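Local coordinates for protein putative SAM-dependent O-methyltranferase (Podospora anserina, PDB 4YMH) that binds S-adenosylmethionine and its product S-adenosylhomocysteine and probably transfers methyl groups to oxygen, as a putative cation-dependent O-methyltransferase, at residues A[19-24]-A[49-54]; A[32-37]-A[76-81]. All coordinates share one frame; numbering follows the deposited sequence.

Interaction 1: A[19-24]-A[49-54]; sequences YCEKNS and SSRLQG. With SAH (S-adenosyl-L-homocysteine), chain E.
Leu52 lays its two methyls against the last turn of helix 10-22, joining the end of that helix to the start of helix 51-64 in a class I (Rossmann-like) methyltransferase. Leu52 CG stands anti to its own backbone N (chi1 -178°), which carries the two methyls across to the other helix: CD2 of Leu52 lies 3.6 Å from CB of Cys20, while CD1 of Leu52 is 4.0 Å from OG of Ser24. The aliphatic part of Glu21 covers the other end of the leucine, with Glu21 CG 4.0 Å from Leu52 CB. Glu21 and Leu52 have the nearest CA atoms of the two segments, 5.6 Å apart, so the helices come close where these side chains meet.

Polar attraction is confined to the margin. Glu21 OE1 sits 3.7 Å from Arg51 NE, a long salt bridge in which the oxygen lies well out of the guanidinium plane and no N-H points at it; carboxylate and guanidinium planes are 36° apart, and the two chains cross at about a right angle. The pairing is therefore one of charge alone.

Each helix end carries its own bonds. Ser24 OG donates to Cys20 O, which fixes the hydroxyl beside Leu52, and Ser24 OG is also hydrogen-bonded to Leu221 N of the second subunit. Phe175 of that subunit packs on Cys20, so segment 19-24 is part of the dimer interface. At the start of helix 51-64, Ser50 and Gln53 form a capping box: Gln53 N reaches Ser50 OG at 3.1 Å, and Ser50 N gives a nearly straight bond (174°) to Gln53 OE1. One residue earlier, Ser49 OG donates to the carboxylate oxygen OXT of S-adenosylhomocysteine, 2.6 Å away.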
ATOM      1  N   TYR A  19      11.207 -12.842   0.438  1.00 17.89           N
ATOM      2  CA  TYR A  19      11.434 -12.385  -0.933  1.00 23.44           C
ATOM      3  C   TYR A  19      11.212 -10.886  -1.064  1.00 22.05           C
ATOM      4  O   TYR A  19      11.995 -10.190  -1.728  1.00 18.82           O
ATOM      5  CB  TYR A  19      10.523 -13.117  -1.922  1.00 17.93           C
ATOM      6  CG  TYR A  19      10.874 -12.818  -3.366  1.00 20.30           C
ATOM      7  CD1 TYR A  19      11.871 -13.535  -4.019  1.00 19.28           C
ATOM      8  CD2 TYR A  19      10.215 -11.820  -4.070  1.00 21.08           C
ATOM      9  CE1 TYR A  19      12.200 -13.263  -5.350  1.00 20.04           C
ATOM     10  CE2 TYR A  19      10.543 -11.536  -5.403  1.00 20.87           C
ATOM     11  CZ  TYR A  19      11.530 -12.262  -6.026  1.00 18.48           C
ATOM     12  OH  TYR A  19      11.860 -11.989  -7.339  1.00 21.83           O
ATOM     13  N   CYS A  20      10.137 -10.389  -0.451  1.00 17.48           N
ATOM     14  CA  CYS A  20       9.878  -8.952  -0.473  1.00 17.95           C
ATOM     15  C   CYS A  20      11.001  -8.169   0.204  1.00 23.94           C
ATOM     16  O   CYS A  20      11.413  -7.112  -0.290  1.00 20.81           O
ATOM     17  CB  CYS A  20       8.540  -8.630   0.194  1.00 17.31           C
ATOM     18  SG  CYS A  20       7.130  -9.225  -0.765  1.00 20.39           S
ATOM     19  N   GLU A  21      11.490  -8.676   1.335  1.00 16.56           N
ATOM     20  CA  GLU A  21      12.635  -8.036   2.012  1.00 20.47           C
ATOM     21  C   GLU A  21      13.897  -7.992   1.155  1.00 22.51           C
ATOM     22  O   GLU A  21      14.631  -6.992   1.144  1.00 22.35           O
ATOM     23  CB  GLU A  21      12.970  -8.770   3.313  1.00 30.78           C
ATOM     24  CG  GLU A  21      12.310  -8.216   4.545  1.00 36.76           C
ATOM     25  CD  GLU A  21      12.750  -8.955   5.798  1.00 38.45           C
ATOM     26  OE1 GLU A  21      13.887  -8.730   6.261  1.00 41.31           O
ATOM     27  OE2 GLU A  21      11.956  -9.769   6.308  1.00 42.60           O
ATOM     28  N   LYS A  22      14.179  -9.111   0.493  1.00 20.81           N
ATOM     29  CA  LYS A  22      15.358  -9.243  -0.366  1.00 22.83           C
ATOM     30  C   LYS A  22      15.291  -8.265  -1.533  1.00 21.85           C
ATOM     31  O   LYS A  22      16.309  -7.737  -1.975  1.00 23.83           O
ATOM     32  CB  LYS A  22      15.464 -10.679  -0.899  1.00 29.68           C
ATOM     33  CG  LYS A  22      16.692 -10.963  -1.753  1.00 38.47           C
ATOM     34  CD  LYS A  22      16.648 -12.381  -2.318  1.00 49.19           C
ATOM     35  CE  LYS A  22      16.135 -12.422  -3.762  1.00 52.20           C
ATOM     36  NZ  LYS A  22      17.154 -11.946  -4.747  1.00 58.16           N
ATOM     37  N   ASN A  23      14.079  -8.045  -1.994  1.00 23.88           N
ATOM     38  CA  ASN A  23      13.836  -7.220  -3.155  1.00 23.20           C
ATOM     39  C   ASN A  23      13.312  -5.810  -2.869  1.00 21.47           C
ATOM     40  O   ASN A  23      12.796  -5.141  -3.702  1.00 20.78           O
ATOM     41  CB  ASN A  23      12.995  -7.982  -4.161  1.00 23.44           C
ATOM     42  CG  ASN A  23      13.745  -9.122  -4.791  1.00 31.03           C
ATOM     43  OD1 ASN A  23      14.561  -8.909  -5.633  1.00 33.97           O
ATOM     44  ND2 ASN A  23      13.459 -10.324  -4.378  1.00 27.17           N
ATOM     45  N   SER A  24      13.492  -5.380  -1.648  1.00 20.96           N
ATOM     46  CA  SER A  24      13.200  -4.010  -1.247  1.00 19.69           C
ATOM     47  C   SER A  24      14.447  -3.452  -0.582  1.00 21.72           C
ATOM     48  O   SER A  24      15.240  -4.207  -0.010  1.00 21.45           O
ATOM     49  CB  SER A  24      12.019  -3.927  -0.279  1.00 18.53           C
ATOM     50  OG  SER A  24      10.885  -4.560  -0.819  1.00 18.28           O
ATOM     51  N   SER A  49       6.680  -3.916  14.769  1.00 34.10           N
ATOM     52  CA  SER A  49       6.539  -4.115  13.329  1.00 31.17           C
ATOM     53  C   SER A  49       7.684  -4.987  12.809  1.00 32.71           C
ATOM     54  O   SER A  49       8.695  -5.140  13.488  1.00 31.93           O
ATOM     55  CB  SER A  49       6.493  -2.765  12.611  1.00 31.70           C
ATOM     56  OG  SER A  49       5.390  -1.996  13.085  1.00 29.38           O
ATOM     57  N   SER A  50       7.506  -5.583  11.630  1.00 30.28           N
ATOM     58  CA  SER A  50       8.564  -6.348  10.964  1.00 29.12           C
ATOM     59  C   SER A  50       9.606  -5.439  10.299  1.00 27.91           C
ATOM     60  O   SER A  50       9.432  -4.223  10.232  1.00 24.07           O
ATOM     61  CB  SER A  50       7.967  -7.263   9.902  1.00 32.00           C
ATOM     62  OG  SER A  50       7.515  -6.484   8.798  1.00 26.36           O
ATOM     63  N   ARG A  51      10.679  -6.034   9.787  1.00 26.83           N
ATOM     64  CA  ARG A  51      11.684  -5.285   9.032  1.00 27.63           C
ATOM     65  C   ARG A  51      11.130  -4.732   7.714  1.00 28.13           C
ATOM     66  O   ARG A  51      11.417  -3.586   7.332  1.00 23.09           O
ATOM     67  CB  ARG A  51      12.903  -6.167   8.754  1.00 32.81           C
ATOM     68  CG  ARG A  51      13.667  -6.574  10.006  1.00 38.16           C
ATOM     69  CD  ARG A  51      14.878  -7.444   9.676  1.00 46.02           C
ATOM     70  NE  ARG A  51      15.797  -6.799   8.738  1.00 48.55           N
ATOM     71  CZ  ARG A  51      17.084  -7.115   8.613  1.00 52.13           C
ATOM     72  NH1 ARG A  51      17.621  -8.055   9.380  1.00 52.97           N
ATOM     73  NH2 ARG A  51      17.840  -6.480   7.733  1.00 52.14           N
ATOM     74  N   LEU A  52      10.331  -5.548   7.024  1.00 23.43           N
ATOM     75  CA  LEU A  52       9.720  -5.116   5.769  1.00 20.09           C
ATOM     76  C   LEU A  52       8.822  -3.902   6.024  1.00 20.77           C
ATOM     77  O   LEU A  52       8.837  -2.930   5.262  1.00 21.21           O
ATOM     78  CB  LEU A  52       8.919  -6.263   5.130  1.00 21.12           C
ATOM     79  CG  LEU A  52       8.251  -5.963   3.785  1.00 22.02           C
ATOM     80  CD1 LEU A  52       9.298  -5.548   2.745  1.00 19.56           C
ATOM     81  CD2 LEU A  52       7.457  -7.189   3.302  1.00 22.42           C
ATOM     82  N   GLN A  53       8.059  -3.942   7.117  1.00 19.26           N
ATOM     83  CA  GLN A  53       7.216  -2.805   7.473  1.00 19.94           C
ATOM     84  C   GLN A  53       8.058  -1.583   7.746  1.00 17.37           C
ATOM     85  O   GLN A  53       7.654  -0.463   7.429  1.00 19.63           O
ATOM     86  CB  GLN A  53       6.344  -3.108   8.698  1.00 21.43           C
ATOM     87  CG  GLN A  53       5.197  -4.045   8.440  1.00 28.78           C
ATOM     88  CD  GLN A  53       4.370  -4.287   9.690  1.00 35.43           C
ATOM     89  OE1 GLN A  53       4.577  -5.273  10.393  1.00 36.07           O
ATOM     90  NE2 GLN A  53       3.441  -3.375   9.976  1.00 33.05           N
ATOM     91  N   GLY A  54       9.235  -1.784   8.333  1.00 19.48           N
ATOM     92  CA  GLY A  54      10.182  -0.694   8.507  1.00 20.73           C
ATOM     93  C   GLY A  54      10.585  -0.041   7.191  1.00 19.86           C
ATOM     94  O   GLY A  54      10.596   1.191   7.048  1.00 19.65           O
TER
HETATM   95  N   SAH E1001       4.478   1.130  16.909  1.00 31.95           N
HETATM   96  CA  SAH E1001       5.321   0.121  17.485  1.00 35.69           C
HETATM   97  CB  SAH E1001       4.509  -0.923  18.245  1.00 32.83           C
HETATM   98  CG  SAH E1001       3.329  -0.424  19.075  1.00 29.14           C
HETATM   99  SD  SAH E1001       2.630  -1.730  20.013  1.00 31.51           S
HETATM  100  C   SAH E1001       6.132  -0.579  16.428  1.00 35.76           C
HETATM  101  O   SAH E1001       7.143  -1.165  16.736  1.00 30.25           O
HETATM  102  OXT SAH E1001       5.748  -0.550  15.269  1.00 36.11           O
HETATM  103  C5' SAH E1001       1.380  -0.804  20.807  1.00 30.17           C
HETATM  104  C4' SAH E1001       1.881   0.135  21.893  1.00 30.11           C
HETATM  105  O4' SAH E1001       0.817   0.964  22.323  1.00 33.68           O
HETATM  106  C3' SAH E1001       2.351  -0.595  23.128  1.00 32.92           C
HETATM  107  O3' SAH E1001       3.654  -0.197  23.482  1.00 33.00           O
HETATM  108  C2' SAH E1001       1.372  -0.196  24.201  1.00 31.31           C
HETATM  109  O2' SAH E1001       1.925  -0.161  25.478  1.00 28.94           O
HETATM  110  C1' SAH E1001       0.848   1.134  23.718  1.00 32.84           C
HETATM  111  N9  SAH E1001      -0.502   1.450  24.205  1.00 33.36           N
HETATM  112  C8  SAH E1001      -1.514   0.621  24.391  1.00 32.96           C
HETATM  113  N7  SAH E1001      -2.578   1.268  24.832  1.00 28.91           N
HETATM  114  C5  SAH E1001      -2.256   2.534  24.928  1.00 30.80           C
HETATM  115  C6  SAH E1001      -2.926   3.771  25.323  1.00 30.09           C
HETATM  116  N6  SAH E1001      -4.180   3.714  25.713  1.00 32.24           N
HETATM  117  N1  SAH E1001      -2.253   4.917  25.273  1.00 29.65           N
HETATM  118  C2  SAH E1001      -0.991   4.937  24.860  1.00 29.99           C
HETATM  119  N3  SAH E1001      -0.318   3.867  24.481  1.00 28.46           N
HETATM  120  C4  SAH E1001      -0.891   2.658  24.495  1.00 31.11           C

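Interaction 2: A[32-37]-A[76-81]. With SAH (S-adenosyl-L-homocysteine), chain E.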
ATOM      1  N   VAL A  32      18.185  -1.980  12.296  1.00 30.62           N
ATOM      2  CA  VAL A  32      18.238  -3.428  12.460  1.00 32.04           C
ATOM      3  C   VAL A  32      18.699  -3.772  13.880  1.00 29.61           C
ATOM      4  O   VAL A  32      18.101  -4.616  14.558  1.00 30.77           O
ATOM      5  CB  VAL A  32      19.194  -4.092  11.456  1.00 36.65           C
ATOM      6  CG1 VAL A  32      19.298  -5.588  11.741  1.00 35.80           C
ATOM      7  CG2 VAL A  32      18.750  -3.838  10.028  1.00 36.08           C
ATOM      8  N   GLU A  33      19.761  -3.106  14.325  1.00 29.91           N
ATOM      9  CA  GLU A  33      20.287  -3.343  15.669  1.00 32.77           C
ATOM     10  C   GLU A  33      19.228  -3.069  16.746  1.00 34.76           C
ATOM     11  O   GLU A  33      19.086  -3.837  17.707  1.00 33.13           O
ATOM     12  CB  GLU A  33      21.536  -2.489  15.918  1.00 39.92           C
ATOM     13  CG  GLU A  33      22.181  -2.724  17.267  1.00 46.75           C
ATOM     14  CD  GLU A  33      23.466  -1.933  17.458  1.00 56.46           C
ATOM     15  OE1 GLU A  33      23.583  -0.830  16.886  1.00 58.35           O
ATOM     16  OE2 GLU A  33      24.363  -2.421  18.177  1.00 62.75           O
ATOM     17  N   HIS A  34      18.478  -1.982  16.588  1.00 32.73           N
ATOM     18  CA  HIS A  34      17.414  -1.696  17.546  1.00 35.49           C
ATOM     19  C   HIS A  34      16.300  -2.761  17.508  1.00 33.91           C
ATOM     20  O   HIS A  34      15.749  -3.144  18.547  1.00 28.83           O
ATOM     21  CB  HIS A  34      16.821  -0.311  17.294  1.00 32.29           C
ATOM     22  CG  HIS A  34      15.646  -0.002  18.160  1.00 33.53           C
ATOM     23  ND1 HIS A  34      15.765   0.289  19.505  1.00 36.32           N
ATOM     24  CD2 HIS A  34      14.322   0.043  17.885  1.00 34.68           C
ATOM     25  CE1 HIS A  34      14.567   0.505  20.012  1.00 35.71           C
ATOM     26  NE2 HIS A  34      13.671   0.358  19.052  1.00 32.45           N
ATOM     27  N   TRP A  35      15.979  -3.235  16.310  1.00 32.55           N
ATOM     28  CA  TRP A  35      14.925  -4.235  16.127  1.00 33.23           C
ATOM     29  C   TRP A  35      15.309  -5.535  16.843  1.00 36.27           C
ATOM     30  O   TRP A  35      14.532  -6.094  17.645  1.00 35.45           O
ATOM     31  CB  TRP A  35      14.697  -4.461  14.627  1.00 31.49           C
ATOM     32  CG  TRP A  35      13.511  -5.292  14.253  1.00 32.21           C
ATOM     33  CD1 TRP A  35      12.210  -4.879  14.162  1.00 28.46           C
ATOM     34  CD2 TRP A  35      13.521  -6.673  13.872  1.00 39.58           C
ATOM     35  NE1 TRP A  35      11.409  -5.921  13.762  1.00 31.94           N
ATOM     36  CE2 TRP A  35      12.188  -7.035  13.578  1.00 40.01           C
ATOM     37  CE3 TRP A  35      14.526  -7.641  13.754  1.00 44.25           C
ATOM     38  CZ2 TRP A  35      11.835  -8.322  13.183  1.00 43.92           C
ATOM     39  CZ3 TRP A  35      14.174  -8.917  13.356  1.00 47.95           C
ATOM     40  CH2 TRP A  35      12.838  -9.247  13.075  1.00 48.84           C
ATOM     41  N   GLU A  36      16.532  -5.986  16.579  1.00 32.73           N
ATOM     42  CA  GLU A  36      17.067  -7.192  17.200  1.00 33.42           C
ATOM     43  C   GLU A  36      17.151  -7.063  18.720  1.00 41.16           C
ATOM     44  O   GLU A  36      16.810  -7.993  19.466  1.00 43.01           O
ATOM     45  CB  GLU A  36      18.447  -7.517  16.624  1.00 51.64           C
ATOM     46  CG  GLU A  36      18.441  -7.878  15.146  1.00 52.95           C
ATOM     47  CD  GLU A  36      17.856  -9.256  14.871  1.00 59.81           C
ATOM     48  OE1 GLU A  36      17.612 -10.017  15.835  1.00 63.54           O
ATOM     49  OE2 GLU A  36      17.643  -9.581  13.685  1.00 60.88           O
ATOM     50  N   TRP A  37      17.611  -5.902  19.171  1.00 42.15           N
ATOM     51  CA  TRP A  37      17.733  -5.625  20.594  1.00 41.42           C
ATOM     52  C   TRP A  37      16.381  -5.680  21.282  1.00 42.25           C
ATOM     53  O   TRP A  37      16.263  -6.186  22.401  1.00 42.25           O
ATOM     54  CB  TRP A  37      18.366  -4.256  20.816  1.00 42.47           C
ATOM     55  CG  TRP A  37      18.331  -3.798  22.243  1.00 48.27           C
ATOM     56  CD1 TRP A  37      19.262  -4.042  23.208  1.00 52.40           C
ATOM     57  CD2 TRP A  37      17.315  -3.000  22.858  1.00 49.17           C
ATOM     58  NE1 TRP A  37      18.888  -3.449  24.390  1.00 53.18           N
ATOM     59  CE2 TRP A  37      17.697  -2.801  24.200  1.00 53.01           C
ATOM     60  CE3 TRP A  37      16.121  -2.433  22.404  1.00 49.42           C
ATOM     61  CZ2 TRP A  37      16.926  -2.060  25.091  1.00 54.48           C
ATOM     62  CZ3 TRP A  37      15.353  -1.700  23.291  1.00 50.57           C
ATOM     63  CH2 TRP A  37      15.760  -1.518  24.618  1.00 53.42           C
ATOM     64  N   SER A  76       8.750   0.133  21.722  1.00 26.57           N
ATOM     65  CA  SER A  76      10.190   0.300  21.976  1.00 30.57           C
ATOM     66  C   SER A  76      10.846   1.388  21.111  1.00 27.75           C
ATOM     67  O   SER A  76      12.054   1.609  21.196  1.00 30.68           O
ATOM     68  CB  SER A  76      10.933  -1.021  21.772  1.00 33.53           C
ATOM     69  OG  SER A  76      11.244  -1.230  20.402  1.00 37.42           O
ATOM     70  N   GLY A  77      10.051   2.073  20.299  1.00 23.63           N
ATOM     71  CA  GLY A  77      10.549   3.161  19.474  1.00 22.87           C
ATOM     72  C   GLY A  77      10.918   2.800  18.038  1.00 24.44           C
ATOM     73  O   GLY A  77      11.397   3.650  17.288  1.00 23.73           O
ATOM     74  N   TYR A  78      10.712   1.546  17.651  1.00 22.84           N
ATOM     75  CA  TYR A  78      11.075   1.085  16.304  1.00 23.37           C
ATOM     76  C   TYR A  78      10.426   1.894  15.183  1.00 24.87           C
ATOM     77  O   TYR A  78      11.118   2.341  14.253  1.00 19.59           O
ATOM     78  CB  TYR A  78      10.713  -0.395  16.135  1.00 25.27           C
ATOM     79  CG  TYR A  78      10.931  -0.949  14.737  1.00 22.79           C
ATOM     80  CD1 TYR A  78      12.215  -1.107  14.222  1.00 25.08           C
ATOM     81  CD2 TYR A  78       9.852  -1.330  13.938  1.00 21.25           C
ATOM     82  CE1 TYR A  78      12.417  -1.618  12.949  1.00 24.98           C
ATOM     83  CE2 TYR A  78      10.048  -1.844  12.658  1.00 21.30           C
ATOM     84  CZ  TYR A  78      11.334  -1.985  12.173  1.00 22.72           C
ATOM     85  OH  TYR A  78      11.556  -2.494  10.905  1.00 23.57           O
ATOM     86  N   SER A  79       9.110   2.090  15.251  1.00 23.70           N
ATOM     87  CA  SER A  79       8.444   2.817  14.168  1.00 22.93           C
ATOM     88  C   SER A  79       8.776   4.311  14.243  1.00 25.68           C
ATOM     89  O   SER A  79       8.932   4.950  13.209  1.00 20.42           O
ATOM     90  CB  SER A  79       6.921   2.581  14.159  1.00 25.88           C
ATOM     91  OG  SER A  79       6.304   2.895  15.391  1.00 25.33           O
ATOM     92  N   ALA A  80       8.928   4.862  15.448  1.00 22.78           N
ATOM     93  CA  ALA A  80       9.397   6.248  15.569  1.00 24.49           C
ATOM     94  C   ALA A  80      10.768   6.441  14.909  1.00 27.39           C
ATOM     95  O   ALA A  80      10.999   7.447  14.232  1.00 28.38           O
ATOM     96  CB  ALA A  80       9.457   6.678  17.044  1.00 26.24           C
ATOM     97  N   LEU A  81      11.678   5.487  15.103  1.00 23.79           N
ATOM     98  CA  LEU A  81      12.999   5.601  14.499  1.00 23.06           C
ATOM     99  C   LEU A  81      12.933   5.390  12.982  1.00 25.14           C
ATOM    100  O   LEU A  81      13.736   5.975  12.238  1.00 24.61           O
ATOM    101  CB  LEU A  81      13.983   4.616  15.140  1.00 24.91           C
ATOM    102  CG  LEU A  81      14.348   4.958  16.596  1.00 27.82           C
ATOM    103  CD1 LEU A  81      15.119   3.818  17.265  1.00 29.97           C
ATOM    104  CD2 LEU A  81      15.150   6.256  16.656  1.00 23.24           C
TER
HETATM  105  N   SAH E1001       4.478   1.130  16.909  1.00 31.95           N
HETATM  106  CA  SAH E1001       5.321   0.121  17.485  1.00 35.69           C
HETATM  107  CB  SAH E1001       4.509  -0.923  18.245  1.00 32.83           C
HETATM  108  CG  SAH E1001       3.329  -0.424  19.075  1.00 29.14           C
HETATM  109  SD  SAH E1001       2.630  -1.730  20.013  1.00 31.51           S
HETATM  110  C   SAH E1001       6.132  -0.579  16.428  1.00 35.76           C
HETATM  111  O   SAH E1001       7.143  -1.165  16.736  1.00 30.25           O
HETATM  112  OXT SAH E1001       5.748  -0.550  15.269  1.00 36.11           O
HETATM  113  C5' SAH E1001       1.380  -0.804  20.807  1.00 30.17           C
HETATM  114  C4' SAH E1001       1.881   0.135  21.893  1.00 30.11           C
HETATM  115  O4' SAH E1001       0.817   0.964  22.323  1.00 33.68           O
HETATM  116  C3' SAH E1001       2.351  -0.595  23.128  1.00 32.92           C
HETATM  117  O3' SAH E1001       3.654  -0.197  23.482  1.00 33.00           O
HETATM  118  C2' SAH E1001       1.372  -0.196  24.201  1.00 31.31           C
HETATM  119  O2' SAH E1001       1.925  -0.161  25.478  1.00 28.94           O
HETATM  120  C1' SAH E1001       0.848   1.134  23.718  1.00 32.84           C
HETATM  121  N9  SAH E1001      -0.502   1.450  24.205  1.00 33.36           N
HETATM  122  C8  SAH E1001      -1.514   0.621  24.391  1.00 32.96           C
HETATM  123  N7  SAH E1001      -2.578   1.268  24.832  1.00 28.91           N
HETATM  124  C5  SAH E1001      -2.256   2.534  24.928  1.00 30.80           C
HETATM  125  C6  SAH E1001      -2.926   3.771  25.323  1.00 30.09           C
HETATM  126  N6  SAH E1001      -4.180   3.714  25.713  1.00 32.24           N
HETATM  127  N1  SAH E1001      -2.253   4.917  25.273  1.00 29.65           N
HETATM  128  C2  SAH E1001      -0.991   4.937  24.860  1.00 29.99           C
HETATM  129  N3  SAH E1001      -0.318   3.867  24.481  1.00 28.46           N
HETATM  130  C4  SAH E1001      -0.891   2.658  24.495  1.00 31.11           C
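His34 and Trp35 bring two aromatic rings to the start of helix 78-86. Among the nonpolar contacts, Leu81 CD1 covers one face of the His34 imidazole in a CH-pi contact, 4.0 Å from the ring centroid. Tyr78 CG is anti to the backbone N (chi1 175°), which turns the phenol toward Trp35. Trp35 CD1 lies over one face of that ring, offset toward the rim and 3.5 Å from Tyr78 CE1; the five-membered ring and the phenol are tilted obliquely, planes 53° apart.

On the polar side, His34 NE2 donates a weak hydrogen bond to Ser76 OG, 3.2 Å long and bent to 123°; Ser76 OG is also hydrogen-bonded to Thr38 OG1. Tyr78 OH is hydrogen-bonded to Ser50 O. Replacing Tyr78 by an alanine would probably leave Trp35 CD1 without the ring face it rests on and Ser50 O without its hydroxyl partner. Ser79 OG accepts from the amino nitrogen of S-adenosylhomocysteine at 3.0 Å and is also hydrogen-bonded to Glu71.

Helix 101-114 flanks the contact, Ala110 on His34 and Met103 on Ser76, Met57 of helix 51-64 meets Tyr78 and Ser79, and the loop after strand 68-72 leads into the contact.

Overall arrangement
Both contacts are buried, yet they differ in place and chemistry. Interaction 1 joins helix 10-22 to helix 51-64 beside the second subunit, through aliphatic packing and a marginal charge pair. Interaction 2 joins helix 29-41 to helix 78-86, is not touched by the other chain, and relies on aromatic surfaces with one weak hydrogen bond. Their segments alternate along the chain, their centres lie 14 Å apart, and they meet directly: Tyr78 OH lies 2.8 Å from Ser50 O, and Trp35 NE1 is 2.8 Å from Ser49 O, both probable hydrogen bonds. Each also reaches the amino acid end of S-adenosylhomocysteine, Ser49 at its carboxylate and Ser79 at its amino group.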